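Local coordinates for protein 3-deoxy-D-manno-octulosonate 8-phosphate phosphatase KdsC (Haemophilus influenzae Rd, PDB 1K1E) that hydrolyses 3-deoxy-D-manno-octulosonate 8-phosphate to KDO and inorganic phosphate, a magnesium-dependent step on the way to lipopolysaccharide, at residues R67-D71 with L72-L76; A125-P128 with I129-N133. All coordinates share one frame; numbering follows the deposited sequence.

Interaction 1 of 2, residues R67-D71 with L72-L76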
loop_
_atom_site.group_PDB
_atom_site.type_symbol
_atom_site.label_atom_id
_atom_site.label_comp_id
_atom_site.label_asym_id
_atom_site.label_seq_id
_atom_site.Cartn_x
_atom_site.Cartn_y
_atom_site.Cartn_z
ATOM N N ARG A 67 6.460 19.715 7.178
ATOM C CA ARG A 67 7.786 19.290 6.773
ATOM C C ARG A 67 7.759 18.983 5.274
ATOM O O ARG A 67 8.661 19.354 4.540
ATOM C CB ARG A 67 8.184 18.051 7.564
ATOM C CG ARG A 67 9.598 17.458 7.164
ATOM C CD ARG A 67 10.609 18.524 7.047
ATOM N NE ARG A 67 11.915 18.031 6.610
ATOM C CZ ARG A 67 12.977 17.906 7.397
ATOM N NH1 ARG A 67 12.873 18.255 8.677
ATOM N NH2 ARG A 67 14.145 17.432 6.905
ATOM N N ARG A 68 6.703 18.325 4.820
ATOM C CA ARG A 68 6.595 17.996 3.390
ATOM C C ARG A 68 6.500 19.287 2.600
ATOM O O ARG A 68 7.191 19.445 1.590
ATOM C CB ARG A 68 5.373 17.099 3.166
ATOM C CG ARG A 68 5.123 16.615 1.644
ATOM C CD ARG A 68 6.380 16.087 1.006
ATOM N NE ARG A 68 6.120 15.562 -0.316
ATOM C CZ ARG A 68 7.043 15.168 -1.173
ATOM N NH1 ARG A 68 8.351 15.233 -0.856
ATOM N NH2 ARG A 68 6.629 14.739 -2.376
ATOM N N ILE A 69 5.638 20.208 3.040
ATOM C CA ILE A 69 5.502 21.506 2.380
ATOM C C ILE A 69 6.850 22.271 2.266
ATOM O O ILE A 69 7.199 22.812 1.209
ATOM C CB ILE A 69 4.511 22.332 3.132
ATOM C CG1 ILE A 69 3.081 21.833 2.789
ATOM C CG2 ILE A 69 4.714 23.817 2.807
ATOM C CD1 ILE A 69 2.011 22.450 3.685
ATOM N N ALA A 70 7.608 22.251 3.345
ATOM C CA ALA A 70 8.929 22.916 3.414
ATOM C C ALA A 70 9.922 22.256 2.473
ATOM O O ALA A 70 10.641 22.944 1.745
ATOM C CB ALA A 70 9.440 22.893 4.886
ATOM N N ASP A 71 9.958 20.912 2.468
ATOM C CA ASP A 71 10.851 20.197 1.559
ATOM C C ASP A 71 10.543 20.539 0.105
ATOM O O ASP A 71 11.442 20.613 -0.713
ATOM C CB ASP A 71 10.712 18.675 1.702
ATOM C CG ASP A 71 11.382 18.124 2.919
ATOM O OD1 ASP A 71 12.039 18.908 3.658
ATOM O OD2 ASP A 71 11.254 16.880 3.139
ATOM N N LEU A 72 9.256 20.709 -0.228
ATOM C CA LEU A 72 8.849 21.024 -1.575
ATOM C C LEU A 72 9.042 22.469 -2.004
ATOM O O LEU A 72 8.926 22.773 -3.169
ATOM C CB LEU A 72 7.396 20.640 -1.759
ATOM C CG LEU A 72 7.140 19.128 -1.774
ATOM C CD1 LEU A 72 5.662 18.895 -1.767
ATOM C CD2 LEU A 72 7.794 18.463 -2.936
ATOM N N GLY A 73 9.322 23.342 -1.048
ATOM C CA GLY A 73 9.525 24.755 -1.336
ATOM C C GLY A 73 8.205 25.484 -1.536
ATOM O O GLY A 73 8.153 26.565 -2.138
ATOM N N ILE A 74 7.137 24.889 -1.021
ATOM C CA ILE A 74 5.794 25.476 -1.163
ATOM C C ILE A 74 5.666 26.556 -0.114
ATOM O O ILE A 74 5.919 26.283 1.059
ATOM C CB ILE A 74 4.710 24.367 -0.967
ATOM C CG1 ILE A 74 4.711 23.432 -2.185
ATOM C CG2 ILE A 74 3.384 24.942 -0.733
ATOM C CD1 ILE A 74 3.595 22.340 -2.138
ATOM N N LYS A 75 5.312 27.792 -0.490
ATOM C CA LYS A 75 5.182 28.821 0.550
ATOM C C LYS A 75 3.740 29.188 0.880
ATOM O O LYS A 75 3.473 29.797 1.899
ATOM C CB LYS A 75 5.877 30.123 0.132
ATOM C CG LYS A 75 5.786 31.209 1.203
ATOM C CD LYS A 75 5.509 32.651 0.644
ATOM C CE LYS A 75 4.665 33.481 1.716
ATOM N NZ LYS A 75 4.117 34.766 1.202
ATOM N N LEU A 76 2.817 28.825 -0.011
ATOM C CA LEU A 76 1.399 29.131 0.115
ATOM C C LEU A 76 0.591 27.931 0.583
ATOM O O LEU A 76 0.567 26.935 -0.110
ATOM C CB LEU A 76 0.874 29.538 -1.274
ATOM C CG LEU A 76 1.565 30.729 -1.970
ATOM C CD1 LEU A 76 0.812 31.085 -3.233
ATOM C CD2 LEU A 76 1.618 31.928 -1.025
#
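Leu-72 packs back against Arg-68, one helical turn earlier, where helix 63-72 comes to its end. Its CB and CG both lie beside Arg-68 O, CG the closer at 3.4 Å. There the two methyls part: CD1 lies 3.7 Å from Arg-68 NE, while CD2 sits over the centre of the guanidinium, 3.8 Å from Arg-68 CZ. The arginine presents this face because the bend at chi2 (48°) carries the guanidinium across the leucine methyls.

Past this pair the helix stops in a Schellman motif. Gly-73 has positive phi (79°), a conformation that favours glycine, and its N reaches Ala-70 O at 3.1 Å, the 5→2 bond. The 6→1 bond of the motif joins Ile-74 N to Ile-69 O at 3.0 Å. Ile-74 thereby turns back on the helix, and its CB meets Ile-69 CG2 at 3.8 Å, the two side chains crossing at about a right angle; both isoleucines also touch Val-56 of strand 53-58.

The carbonyls of Arg-68, Ile-69 and Ala-70 each accept a backbone N-H, and Leu-72 O takes the ammonium of Lys-45, as the chain leaves toward strand 76-79. Arg-68, a substrate-binding residue by similarity, takes the leucine over its face, where no N-H points, while NH1 and NH2 keep their N-H groups for Tyr-26 of the second subunit and Gln-180.

Interaction 2 of 2, residues A125-P128 with I129-N133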
loop_
_atom_site.group_PDB
_atom_site.type_symbol
_atom_site.label_atom_id
_atom_site.label_comp_id
_atom_site.label_asym_id
_atom_site.label_seq_id
_atom_site.Cartn_x
_atom_site.Cartn_y
_atom_site.Cartn_z
ATOM N N ALA A 125 -8.659 9.561 -9.652
ATOM C CA ALA A 125 -9.433 8.408 -10.169
ATOM C C ALA A 125 -10.322 7.649 -9.201
ATOM O O ALA A 125 -11.268 6.971 -9.620
ATOM C CB ALA A 125 -8.487 7.445 -10.826
ATOM N N ASP A 126 -9.970 7.644 -7.935
ATOM C CA ASP A 126 -10.746 6.866 -6.968
ATOM C C ASP A 126 -11.690 7.733 -6.186
ATOM O O ASP A 126 -12.288 7.286 -5.212
ATOM C CB ASP A 126 -9.856 6.051 -6.004
ATOM C CG ASP A 126 -8.766 6.889 -5.338
ATOM O OD1 ASP A 126 -8.386 6.536 -4.227
ATOM O OD2 ASP A 126 -8.254 7.888 -5.889
ATOM N N ALA A 127 -11.887 8.968 -6.657
ATOM C CA ALA A 127 -12.854 9.842 -6.020
ATOM C C ALA A 127 -14.277 9.290 -6.297
ATOM O O ALA A 127 -14.515 8.576 -7.285
ATOM C CB ALA A 127 -12.765 11.290 -6.616
ATOM N N PRO A 128 -15.248 9.622 -5.435
ATOM C CA PRO A 128 -16.590 9.091 -5.744
ATOM C C PRO A 128 -17.224 9.766 -6.884
ATOM O O PRO A 128 -16.845 10.878 -7.284
ATOM C CB PRO A 128 -17.388 9.318 -4.462
ATOM C CG PRO A 128 -16.673 10.530 -3.826
ATOM C CD PRO A 128 -15.209 10.293 -4.132
ATOM N N ILE A 129 -18.270 9.106 -7.363
ATOM C CA ILE A 129 -18.977 9.583 -8.527
ATOM C C ILE A 129 -19.409 11.016 -8.444
ATOM O O ILE A 129 -19.284 11.776 -9.409
ATOM C CB ILE A 129 -20.198 8.723 -8.718
ATOM C CG1 ILE A 129 -19.742 7.263 -8.855
ATOM C CG2 ILE A 129 -21.026 9.213 -9.869
ATOM C CD1 ILE A 129 -19.325 6.946 -10.234
ATOM N N TYR A 130 -19.913 11.390 -7.286
ATOM C CA TYR A 130 -20.402 12.739 -7.116
ATOM C C TYR A 130 -19.328 13.812 -7.145
ATOM O O TYR A 130 -19.626 14.964 -7.427
ATOM C CB TYR A 130 -21.293 12.855 -5.855
ATOM C CG TYR A 130 -20.773 12.138 -4.638
ATOM C CD1 TYR A 130 -19.882 12.757 -3.777
ATOM C CD2 TYR A 130 -21.148 10.833 -4.368
ATOM C CE1 TYR A 130 -19.385 12.101 -2.673
ATOM C CE2 TYR A 130 -20.643 10.163 -3.236
ATOM C CZ TYR A 130 -19.776 10.805 -2.411
ATOM O OH TYR A 130 -19.315 10.161 -1.308
ATOM N N VAL A 131 -18.092 13.423 -6.882
ATOM C CA VAL A 131 -16.966 14.347 -6.962
ATOM C C VAL A 131 -16.509 14.340 -8.449
ATOM O O VAL A 131 -16.259 15.393 -9.086
ATOM C CB VAL A 131 -15.827 13.819 -6.047
ATOM C CG1 VAL A 131 -14.495 14.417 -6.492
ATOM C CG2 VAL A 131 -16.151 14.158 -4.577
ATOM N N LYS A 132 -16.452 13.150 -9.039
ATOM C CA LYS A 132 -16.036 13.050 -10.441
ATOM C C LYS A 132 -16.951 13.829 -11.348
ATOM O O LYS A 132 -16.494 14.472 -12.314
ATOM C CB LYS A 132 -16.033 11.570 -10.880
ATOM C CG LYS A 132 -14.810 10.866 -10.340
ATOM C CD LYS A 132 -14.795 9.425 -10.931
ATOM C CE LYS A 132 -13.528 8.708 -10.681
ATOM N NZ LYS A 132 -13.586 7.295 -11.238
ATOM N N ASN A 133 -18.255 13.785 -11.051
ATOM C CA ASN A 133 -19.223 14.496 -11.917
ATOM C C ASN A 133 -19.104 16.006 -11.812
ATOM O O ASN A 133 -19.458 16.762 -12.720
ATOM C CB ASN A 133 -20.640 14.107 -11.536
ATOM C CG ASN A 133 -21.630 14.346 -12.701
ATOM O OD1 ASN A 133 -22.689 14.967 -12.545
ATOM N ND2 ASN A 133 -21.249 13.917 -13.834
#
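The short helix 129-132, in the HAD-type phosphatase domain, is entered through a proline, and the loop leading from strand 120-123 closes against its first turn. Pro-128 stands at the N-cap position, a place that suits proline because no N-H is needed there and the ring limits the backbone. Its carbonyl oxygen receives two donors. Lys-132 N comes in the carbonyl plane, nearly straight at 167° and 2.9 Å from Pro-128 O; Val-131 N lies above that plane, more bent, and also 2.9 Å from Pro-128 O.

The pyrrolidine ring meets two side chains of the helix. Its CB and CG lie over one face of the Tyr-130 ring, a CH-pi contact with Pro-128 CB 3.7 Å from the ring centroid and CG 3.3 Å from Tyr-130 CE1. Tyrosine reaches back over the proline because its CG falls between the backbone N and the carbonyl carbon (chi1 43°). Pro-128 CG also touches Val-131 CG2, at 3.7 Å, while the other valine branch, CG1, meets Ala-127 CB at 3.6 Å. Small and branched side chains mesh here where Ala-127 is buried, near the metal ligand Asp-107.

Lys-132 reaches back along the loop. Extended beyond CG, it passes Ala-127 O and brings NZ to 2.8 Å from Ala-125 O.

Three things therefore tie loop to helix: the paired backbone bonds on Pro-128 O, apolar packing around the proline, and a lysine whose extended chain carries its ammonium back to a backbone carbonyl. The tyrosine, one face taken by Pro-128, still sends its hydroxyl to Asp-153 of the third subunit, so the same ring serves both the helix start and the tetramer.

Overall arrangement
The two contacts treat opposite ends of helices: interaction 1 closes one, with Gly-73 turning the chain back, and interaction 2 opens one, with Pro-128 at its start. They lie on opposite sides of the chain's centre, with centres 28 Å apart: 67-76 leads into edge strand 76-79, while 125-133 lies in the connection from strand 120-123 to edge strand 137-138. Interaction 1 is the more buried; interaction 2, more peripheral, adds a lysine-to-carbonyl bond. The flat group that takes an aliphatic partner over its face is a guanidinium in 67-76 and a phenol in 125-133. Each also bonds another subunit, the second in interaction 1 and the third in interaction 2.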